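Local coordinates for protein tyrocidine synthetase 3 (Brevibacillus brevis, PDB 2JGP) that probably carries the growing tyrocidine peptide on a phosphopantetheine-bearing carrier domain and forms peptide bonds in the adjoining condensation domain, at residues Trp11-Leu23 / Arg43-Val57. Residues are numbered along the deposited sequence; the frame is centred on the assembly and turned at random.
Sequences WEARLAQVWEQVL and RAMRVLSSMHNEYQV. With SO4 (sulfate ion), chain C.
Arg-14 lies across the ring of Tyr-55, and following it outward from the backbone accounts for one end of this helix pair. Its CB rests 3.8 Å from CE1 of Tyr-55, and CG slides nearer, 3.5 Å from CZ. With the chain extended from CG to NE (chi2 171°), CD comes over the ring face as a CH-pi contact, 3.9 Å from the centroid. NE passes beyond CE2, and its bond goes to the backbone oxygen of Gly-403; NH2 forms a salt bridge with Asp-406, while NH1 lies over one face of Trp-11. The Tyr-55 ring is thus clamped, since CG of its neighbour Glu-54 covers the opposite face. The edge of the Trp-11 six-membered ring points toward the face of Tyr-55, the planes 78° apart, and its CH2 reaches CG2 of Val-57.

Further along, Met-51 folds back at chi2 and chi3, which lays its CE between Leu-15 and Trp-11, 3.7 Å from CD2 of Leu-15. Val-18 plugs a hole formed by Val-47, Ser-50, Met-51 and Tyr-55, its CG2 3.6 Å from SD of Met-51. One turn on, Val-22 enters the next hole, and CG1 touches the backbone oxygen of Arg-43 at 3.4 Å. Beside it Val-47 packs on Trp-19, whose buried NE1 has no partner in the model. Arg-43 hydrogen-bonds a sulfate, probably from the crystallisation liquor, through backbone N (2.9 Å to O1), NH2 and, weakly, NE; His-40 also holds it.

The helices run in broadly opposite directions but cross steeply, at 133°, axes 9.6 Å apart. Knobs-into-holes packing of this kind builds the core of the helical-bundle fold of a peptidyl carrier domain, while Gly-403 and Asp-406, which hold Arg-14, tie the bundle to the condensation domain.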
loop_
_atom_site.group_PDB
_atom_site.type_symbol
_atom_site.label_atom_id
_atom_site.label_comp_id
_atom_site.label_asym_id
_atom_site.label_seq_id
_atom_site.Cartn_x
_atom_site.Cartn_y
_atom_site.Cartn_z
ATOM N N TRP A 11 7.004 -13.737 5.574
ATOM C CA TRP A 11 7.569 -14.849 6.343
ATOM C C TRP A 11 9.048 -15.073 6.035
ATOM O O TRP A 11 9.793 -15.472 6.911
ATOM C CB TRP A 11 6.746 -16.138 6.187
ATOM C CG TRP A 11 5.473 -16.058 6.968
ATOM C CD1 TRP A 11 4.204 -16.005 6.467
ATOM C CD2 TRP A 11 5.347 -15.960 8.393
ATOM N NE1 TRP A 11 3.291 -15.902 7.493
ATOM C CE2 TRP A 11 3.966 -15.868 8.685
ATOM C CE3 TRP A 11 6.263 -15.943 9.452
ATOM C CZ2 TRP A 11 3.485 -15.774 9.986
ATOM C CZ3 TRP A 11 5.783 -15.849 10.744
ATOM C CH2 TRP A 11 4.405 -15.769 11.002
ATOM N N GLU A 12 9.480 -14.800 4.805
ATOM C CA GLU A 12 10.913 -14.854 4.494
ATOM C C GLU A 12 11.676 -13.795 5.291
ATOM O O GLU A 12 12.752 -14.073 5.839
ATOM C CB GLU A 12 11.160 -14.703 2.993
ATOM C CG GLU A 12 10.845 -15.967 2.209
ATOM C CD GLU A 12 11.219 -15.876 0.749
ATOM O OE1 GLU A 12 10.965 -16.865 0.017
ATOM O OE2 GLU A 12 11.778 -14.835 0.326
ATOM N N ALA A 13 11.097 -12.597 5.393
ATOM C CA ALA A 13 11.692 -11.512 6.180
ATOM C C ALA A 13 11.753 -11.863 7.669
ATOM O O ALA A 13 12.797 -11.725 8.292
ATOM C CB ALA A 13 10.914 -10.218 5.976
ATOM N N ARG A 14 10.638 -12.331 8.225
ATOM C CA ARG A 14 10.569 -12.676 9.643
ATOM C C ARG A 14 11.564 -13.774 10.006
ATOM O O ARG A 14 12.304 -13.663 10.977
ATOM C CB ARG A 14 9.150 -13.115 10.020
ATOM C CG ARG A 14 8.156 -11.970 10.043
ATOM C CD ARG A 14 6.732 -12.452 10.201
ATOM N NE ARG A 14 5.836 -11.314 10.395
ATOM C CZ ARG A 14 4.527 -11.331 10.158
ATOM N NH1 ARG A 14 3.923 -12.432 9.730
ATOM N NH2 ARG A 14 3.816 -10.233 10.352
ATOM N N LEU A 15 11.579 -14.832 9.206
ATOM C CA LEU A 15 12.475 -15.954 9.441
ATOM C C LEU A 15 13.937 -15.556 9.333
ATOM O O LEU A 15 14.741 -15.918 10.194
ATOM C CB LEU A 15 12.190 -17.091 8.456
ATOM C CG LEU A 15 10.986 -17.969 8.800
ATOM C CD1 LEU A 15 10.531 -18.778 7.570
ATOM C CD2 LEU A 15 11.319 -18.895 9.971
ATOM N N ALA A 16 14.275 -14.818 8.280
ATOM C CA ALA A 16 15.656 -14.418 8.024
ATOM C C ALA A 16 16.208 -13.634 9.199
ATOM O O ALA A 16 17.340 -13.845 9.603
ATOM C CB ALA A 16 15.744 -13.597 6.751
ATOM N N GLN A 17 15.388 -12.724 9.728
ATOM C CA GLN A 17 15.727 -11.923 10.908
ATOM C C GLN A 17 16.029 -12.802 12.123
ATOM O O GLN A 17 17.025 -12.593 12.815
ATOM C CB GLN A 17 14.580 -10.942 11.198
ATOM C CG GLN A 17 14.425 -10.447 12.643
ATOM C CD GLN A 17 13.250 -11.103 13.396
ATOM O OE1 GLN A 17 12.181 -11.437 12.823
ATOM N NE2 GLN A 17 13.440 -11.273 14.689
ATOM N N VAL A 18 15.166 -13.779 12.378
ATOM C CA VAL A 18 15.369 -14.717 13.472
ATOM C C VAL A 18 16.643 -15.559 13.292
ATOM O O VAL A 18 17.401 -15.733 14.242
ATOM C CB VAL A 18 14.134 -15.621 13.685
ATOM C CG1 VAL A 18 14.465 -16.771 14.622
ATOM C CG2 VAL A 18 12.967 -14.792 14.254
ATOM N N TRP A 19 16.892 -16.058 12.081
ATOM C CA TRP A 19 18.101 -16.853 11.829
ATOM C C TRP A 19 19.371 -16.040 12.075
ATOM O O TRP A 19 20.333 -16.546 12.645
ATOM C CB TRP A 19 18.136 -17.374 10.396
ATOM C CG TRP A 19 17.199 -18.505 10.103
ATOM C CD1 TRP A 19 16.041 -18.818 10.765
ATOM C CD2 TRP A 19 17.312 -19.446 9.027
ATOM N NE1 TRP A 19 15.443 -19.900 10.177
ATOM C CE2 TRP A 19 16.201 -20.308 9.109
ATOM C CE3 TRP A 19 18.252 -19.646 8.008
ATOM C CZ2 TRP A 19 15.996 -21.357 8.206
ATOM C CZ3 TRP A 19 18.047 -20.690 7.110
ATOM C CH2 TRP A 19 16.926 -21.529 7.218
ATOM N N GLU A 20 19.373 -14.792 11.619
ATOM C CA GLU A 20 20.517 -13.899 11.824
ATOM C C GLU A 20 20.830 -13.724 13.309
ATOM O O GLU A 20 21.988 -13.789 13.715
ATOM C CB GLU A 20 20.256 -12.539 11.179
ATOM C CG GLU A 20 20.270 -12.583 9.661
ATOM C CD GLU A 20 19.680 -11.338 9.018
ATOM O OE1 GLU A 20 19.796 -11.210 7.781
ATOM O OE2 GLU A 20 19.111 -10.491 9.743
ATOM N N GLN A 21 19.794 -13.518 14.113
ATOM C CA GLN A 21 19.964 -13.379 15.561
ATOM C C GLN A 21 20.450 -14.667 16.218
ATOM O O GLN A 21 21.404 -14.652 17.008
ATOM C CB GLN A 21 18.651 -12.941 16.206
ATOM C CG GLN A 21 18.208 -11.535 15.813
ATOM C CD GLN A 21 19.272 -10.481 16.088
ATOM O OE1 GLN A 21 19.636 -9.705 15.201
ATOM N NE2 GLN A 21 19.786 -10.459 17.313
ATOM N N VAL A 22 19.798 -15.777 15.889
ATOM C CA VAL A 22 20.119 -17.062 16.508
ATOM C C VAL A 22 21.505 -17.568 16.087
ATOM O O VAL A 22 22.287 -18.020 16.928
ATOM C CB VAL A 22 19.061 -18.127 16.168
ATOM C CG1 VAL A 22 19.553 -19.521 16.574
ATOM C CG2 VAL A 22 17.731 -17.790 16.848
ATOM N N LEU A 23 21.802 -17.478 14.793
ATOM C CA LEU A 23 23.084 -17.956 14.262
ATOM C C LEU A 23 24.232 -16.955 14.409
ATOM O O LEU A 23 25.398 -17.342 14.300
ATOM C CB LEU A 23 22.956 -18.341 12.786
ATOM C CG LEU A 23 22.066 -19.539 12.461
ATOM C CD1 LEU A 23 21.913 -19.693 10.956
ATOM C CD2 LEU A 23 22.636 -20.814 13.080
ATOM N N ARG A 43 20.683 -24.852 18.119
ATOM C CA ARG A 43 20.271 -23.559 17.568
ATOM C C ARG A 43 19.010 -23.665 16.701
ATOM O O ARG A 43 18.278 -22.688 16.572
ATOM C CB ARG A 43 21.425 -22.864 16.828
ATOM C CG ARG A 43 22.401 -22.177 17.792
ATOM C CD ARG A 43 23.470 -21.352 17.091
ATOM N NE ARG A 43 24.524 -22.177 16.508
ATOM C CZ ARG A 43 25.539 -21.702 15.785
ATOM N NH1 ARG A 43 25.645 -20.402 15.531
ATOM N NH2 ARG A 43 26.451 -22.535 15.301
ATOM N N ALA A 44 18.745 -24.838 16.126
ATOM C CA ALA A 44 17.465 -25.078 15.442
ATOM C C ALA A 44 16.304 -24.979 16.432
ATOM O O ALA A 44 15.276 -24.376 16.130
ATOM C CB ALA A 44 17.460 -26.440 14.756
ATOM N N MET A 45 16.475 -25.564 17.613
ATOM C CA MET A 45 15.475 -25.456 18.677
ATOM C C MET A 45 15.297 -24.003 19.138
ATOM O O MET A 45 14.181 -23.583 19.464
ATOM C CB MET A 45 15.828 -26.377 19.850
ATOM C CG MET A 45 15.627 -27.851 19.514
ATOM S SD MET A 45 15.961 -28.989 20.862
ATOM C CE MET A 45 17.704 -28.707 21.157
ATOM N N ARG A 46 16.385 -23.235 19.142
ATOM C CA ARG A 46 16.313 -21.805 19.454
ATOM C C ARG A 46 15.521 -21.021 18.398
ATOM O O ARG A 46 14.801 -20.084 18.740
ATOM C CB ARG A 46 17.711 -21.201 19.597
ATOM C CG ARG A 46 18.448 -21.603 20.854
ATOM C CD ARG A 46 19.884 -21.113 20.796
ATOM N NE ARG A 46 20.554 -21.171 22.091
ATOM C CZ ARG A 46 21.863 -20.993 22.280
ATOM N NH1 ARG A 46 22.678 -20.750 21.255
ATOM N NH2 ARG A 46 22.365 -21.067 23.506
ATOM N N VAL A 47 15.659 -21.395 17.126
ATOM C CA VAL A 47 14.870 -20.770 16.056
ATOM C C VAL A 47 13.379 -21.038 16.269
ATOM O O VAL A 47 12.553 -20.131 16.144
ATOM C CB VAL A 47 15.294 -21.261 14.655
ATOM C CG1 VAL A 47 14.254 -20.862 13.597
ATOM C CG2 VAL A 47 16.664 -20.703 14.291
ATOM N N LEU A 48 13.045 -22.281 16.603
ATOM C CA LEU A 48 11.663 -22.655 16.895
ATOM C C LEU A 48 11.113 -21.841 18.065
ATOM O O LEU A 48 9.985 -21.339 18.010
ATOM C CB LEU A 48 11.563 -24.149 17.215
ATOM C CG LEU A 48 12.082 -25.126 16.155
ATOM C CD1 LEU A 48 11.843 -26.551 16.608
ATOM C CD2 LEU A 48 11.439 -24.871 14.802
ATOM N N SER A 49 11.917 -21.726 19.120
ATOM C CA SER A 49 11.547 -20.952 20.302
ATOM C C SER A 49 11.326 -19.480 19.966
ATOM O O SER A 49 10.346 -18.883 20.410
ATOM C CB SER A 49 12.623 -21.072 21.383
ATOM O OG SER A 49 12.671 -22.388 21.899
ATOM N N SER A 50 12.244 -18.901 19.191
ATOM C CA SER A 50 12.155 -17.481 18.815
ATOM C C SER A 50 10.923 -17.160 17.976
ATOM O O SER A 50 10.299 -16.116 18.170
ATOM C CB SER A 50 13.405 -17.033 18.054
ATOM O OG SER A 50 14.537 -17.057 18.903
ATOM N N MET A 51 10.587 -18.045 17.038
ATOM C CA MET A 51 9.395 -17.854 16.204
ATOM C C MET A 51 8.120 -17.991 17.028
ATOM O O MET A 51 7.136 -17.302 16.766
ATOM C CB MET A 51 9.381 -18.837 15.031
ATOM C CG MET A 51 10.495 -18.599 14.021
ATOM S SD MET A 51 10.368 -17.004 13.185
ATOM C CE MET A 51 8.908 -17.258 12.176
ATOM N N HIS A 52 8.141 -18.871 18.028
ATOM C CA HIS A 52 7.015 -18.990 18.950
ATOM C C HIS A 52 6.849 -17.719 19.789
ATOM O O HIS A 52 5.732 -17.220 19.954
ATOM C CB HIS A 52 7.176 -20.213 19.863
ATOM C CG HIS A 52 6.193 -20.253 20.994
ATOM N ND1 HIS A 52 4.855 -20.532 20.811
ATOM C CD2 HIS A 52 6.353 -20.034 22.320
ATOM C CE1 HIS A 52 4.235 -20.492 21.977
ATOM N NE2 HIS A 52 5.121 -20.191 22.909
ATOM N N ASN A 53 7.957 -17.196 20.310
ATOM C CA ASN A 53 7.913 -16.013 21.171
ATOM C C ASN A 53 7.542 -14.727 20.434
ATOM O O ASN A 53 6.740 -13.938 20.934
ATOM C CB ASN A 53 9.250 -15.820 21.900
ATOM C CG ASN A 53 9.506 -16.888 22.956
ATOM O OD1 ASN A 53 8.587 -17.577 23.403
ATOM N ND2 ASN A 53 10.765 -17.023 23.363
ATOM N N GLU A 54 8.128 -14.510 19.261
ATOM C CA GLU A 54 7.907 -13.270 18.519
ATOM C C GLU A 54 6.600 -13.307 17.723
ATOM O O GLU A 54 5.903 -12.288 17.645
ATOM C CB GLU A 54 9.094 -12.971 17.596
ATOM C CG GLU A 54 9.060 -11.585 16.916
ATOM C CD GLU A 54 9.182 -10.410 17.882
ATOM O OE1 GLU A 54 8.834 -9.274 17.487
ATOM O OE2 GLU A 54 9.627 -10.612 19.026
ATOM N N TYR A 55 6.259 -14.467 17.157
ATOM C CA TYR A 55 5.134 -14.566 16.205
ATOM C C TYR A 55 4.041 -15.581 16.556
ATOM O O TYR A 55 3.076 -15.707 15.809
ATOM C CB TYR A 55 5.676 -14.853 14.800
ATOM C CG TYR A 55 6.668 -13.813 14.350
ATOM C CD1 TYR A 55 8.027 -14.103 14.256
ATOM C CD2 TYR A 55 6.251 -12.516 14.064
ATOM C CE1 TYR A 55 8.944 -13.130 13.858
ATOM C CE2 TYR A 55 7.155 -11.536 13.671
ATOM C CZ TYR A 55 8.497 -11.848 13.569
ATOM O OH TYR A 55 9.381 -10.869 13.191
ATOM N N GLN A 56 4.174 -16.285 17.681
ATOM C CA GLN A 56 3.217 -17.339 18.058
ATOM C C GLN A 56 2.958 -18.317 16.914
ATOM O O GLN A 56 1.813 -18.702 16.655
ATOM C CB GLN A 56 1.889 -16.736 18.530
ATOM C CG GLN A 56 1.823 -16.428 20.003
ATOM C CD GLN A 56 0.432 -16.038 20.429
ATOM O OE1 GLN A 56 -0.211 -15.209 19.789
ATOM N NE2 GLN A 56 -0.049 -16.634 21.517
ATOM N N VAL A 57 4.021 -18.689 16.211
ATOM C CA VAL A 57 3.939 -19.699 15.172
ATOM C C VAL A 57 4.782 -20.873 15.638
ATOM O O VAL A 57 5.953 -20.706 15.970
ATOM C CB VAL A 57 4.428 -19.172 13.817
ATOM C CG1 VAL A 57 4.449 -20.291 12.782
ATOM C CG2 VAL A 57 3.524 -18.029 13.348
HETATM S S SO4 C . 24.646 -25.625 17.589
HETATM O O1 SO4 C . 23.243 -25.883 17.273
HETATM O O2 SO4 C . 25.207 -26.816 18.214
HETATM O O3 SO4 C . 25.383 -25.357 16.363
HETATM O O4 SO4 C . 24.773 -24.486 18.487
#